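Putative membrane anchored protein (Corynebacterium diphtheriae, PDB 3LSO) is of unknown function but is probably a membrane-anchored surface protein of the bacterium, built from a chain of beta-rich domains. Local coordinates at residues B[210-215]-B[247-252]. Sequence-based numbering, arbitrary orientation.
Sequences QITATV and KASTSI
The flat groups where Ile211 meets Thr250 and Ala213 meets Ala248 are backbone peptide units, linked across the strands by antiparallel N-H...O=C bonds. One face of this ribbon carries Ile211, Ala213, Ala248 and Thr250, the other Gln210, Thr212, Lys247, Ser249 and Ser251. In the hydrogen-bonded pair Ile211–Thr250, Ile211 N reaches Thr250 O at 2.7 Å and Thr250 N returns to Ile211 O at 2.9 Å. Ala213 and Ala248 repeat the pattern, with Ala213 N 2.9 Å from Ala248 O. On the polar face the non-hydrogen-bonded pair Thr212–Ser249 gains a side-chain bond, OG1 of Thr212 to OG of Ser249 at 2.7 Å. Both oxygens stand beside their own backbone N (chi1 -75° and -66°), which turns the two hydroxyls toward each other across the strands. The methyl CG2 of Thr212 points the other way along the ribbon and rests on CD of Lys247 at 3.8 Å. Ser251 OG instead bonds Asp208, at the start of the same strand as Gln210. On the apolar face CG1 of Ile211 meets CD1 of Ile252 at 3.9 Å, while Phe229 of strand 226-231 packs against Ile211, Ala213 and Thr250. Strand 208-214 lies between strands 196-198 and 247-253 in a three-stranded antiparallel sheet whose apolar face packs on strands 226-231 and 258-267 of a second sheet, consistent with a beta-sandwich; the opposite face, with its hydroxyls, amide and lysine, has the chemistry of a surface partly open to solvent.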
loop_
_atom_site.group_PDB
_atom_site.type_symbol
_atom_site.label_atom_id
_atom_site.label_comp_id
_atom_site.label_asym_id
_atom_site.label_seq_id
_atom_site.Cartn_x
_atom_site.Cartn_y
_atom_site.Cartn_z
ATOM N N GLN B 210 18.036 -3.553 10.376
ATOM C CA GLN B 210 17.843 -4.414 9.219
ATOM C C GLN B 210 16.796 -3.826 8.282
ATOM O O GLN B 210 15.733 -3.407 8.715
ATOM C CB GLN B 210 17.473 -5.840 9.643
ATOM C CG GLN B 210 17.579 -6.847 8.494
ATOM C CD GLN B 210 17.752 -8.289 8.950
ATOM O OE1 GLN B 210 18.423 -8.569 9.950
ATOM N NE2 GLN B 210 17.162 -9.214 8.203
ATOM N N ILE B 211 17.121 -3.778 7.000
ATOM C CA ILE B 211 16.207 -3.294 5.983
ATOM C C ILE B 211 16.111 -4.350 4.903
ATOM O O ILE B 211 17.132 -4.881 4.462
ATOM C CB ILE B 211 16.717 -1.991 5.329
ATOM C CG1 ILE B 211 16.875 -0.874 6.346
ATOM C CG2 ILE B 211 15.756 -1.527 4.262
ATOM C CD1 ILE B 211 15.655 -0.595 7.124
ATOM N N THR B 212 14.893 -4.628 4.454
ATOM C CA THR B 212 14.644 -5.703 3.496
ATOM C C THR B 212 13.696 -5.278 2.367
ATOM O O THR B 212 12.597 -4.772 2.619
ATOM C CB THR B 212 14.122 -6.936 4.247
ATOM O OG1 THR B 212 15.224 -7.550 4.919
ATOM C CG2 THR B 212 13.477 -7.946 3.319
ATOM N N ALA B 213 14.138 -5.461 1.127
ATOM C CA ALA B 213 13.303 -5.190 -0.049
ATOM C C ALA B 213 12.789 -6.501 -0.645
ATOM O O ALA B 213 13.591 -7.350 -1.033
ATOM C CB ALA B 213 14.102 -4.411 -1.093
ATOM N N THR B 214 11.470 -6.685 -0.698
ATOM C CA THR B 214 10.914 -7.849 -1.382
ATOM C C THR B 214 10.752 -7.522 -2.865
ATOM O O THR B 214 10.203 -6.469 -3.218
ATOM C CB THR B 214 9.582 -8.296 -0.752
ATOM N N VAL B 215 11.261 -8.407 -3.722
ATOM C CA VAL B 215 11.144 -8.270 -5.180
ATOM C C VAL B 215 10.124 -9.285 -5.724
ATOM O O VAL B 215 10.194 -10.469 -5.388
ATOM C CB VAL B 215 12.509 -8.500 -5.888
ATOM C CG1 VAL B 215 12.380 -8.356 -7.384
ATOM C CG2 VAL B 215 13.556 -7.540 -5.381
ATOM N N LYS B 247 14.325 -11.844 -1.549
ATOM C CA LYS B 247 14.524 -10.653 -0.767
ATOM C C LYS B 247 15.947 -10.162 -0.980
ATOM O O LYS B 247 16.818 -10.931 -1.405
ATOM C CB LYS B 247 14.253 -10.962 0.707
ATOM C CG LYS B 247 12.879 -11.608 0.961
ATOM C CD LYS B 247 12.390 -11.432 2.404
ATOM C CE LYS B 247 10.918 -11.790 2.540
ATOM N NZ LYS B 247 10.661 -13.210 2.159
ATOM N N ALA B 248 16.165 -8.874 -0.724
ATOM C CA ALA B 248 17.503 -8.300 -0.645
ATOM C C ALA B 248 17.562 -7.565 0.672
ATOM O O ALA B 248 16.594 -6.922 1.060
ATOM C CB ALA B 248 17.755 -7.344 -1.795
ATOM N N SER B 249 18.688 -7.659 1.366
ATOM C CA SER B 249 18.768 -7.091 2.701
ATOM C C SER B 249 20.033 -6.326 2.946
ATOM O O SER B 249 21.106 -6.691 2.467
ATOM C CB SER B 249 18.663 -8.172 3.763
ATOM O OG SER B 249 17.388 -8.766 3.740
ATOM N N THR B 250 19.896 -5.260 3.723
ATOM C CA THR B 250 21.044 -4.543 4.244
ATOM C C THR B 250 20.802 -4.185 5.695
ATOM O O THR B 250 19.680 -4.242 6.181
ATOM C CB THR B 250 21.398 -3.315 3.382
ATOM O OG1 THR B 250 22.707 -2.869 3.717
ATOM C CG2 THR B 250 20.414 -2.195 3.564
ATOM N N SER B 251 21.872 -3.852 6.388
ATOM C CA SER B 251 21.817 -3.454 7.774
ATOM C C SER B 251 22.459 -2.095 7.752
ATOM O O SER B 251 23.456 -1.905 7.053
ATOM C CB SER B 251 22.644 -4.435 8.616
ATOM O OG SER B 251 22.571 -4.157 10.007
ATOM N N ILE B 252 21.891 -1.141 8.484
ATOM C CA ILE B 252 22.467 0.213 8.532
ATOM C C ILE B 252 22.516 0.827 9.928
ATOM O O ILE B 252 21.693 0.508 10.786
ATOM C CB ILE B 252 21.731 1.164 7.601
ATOM C CG1 ILE B 252 20.247 1.191 7.919
ATOM C CG2 ILE B 252 21.928 0.752 6.141
ATOM C CD1 ILE B 252 19.492 1.988 6.901
#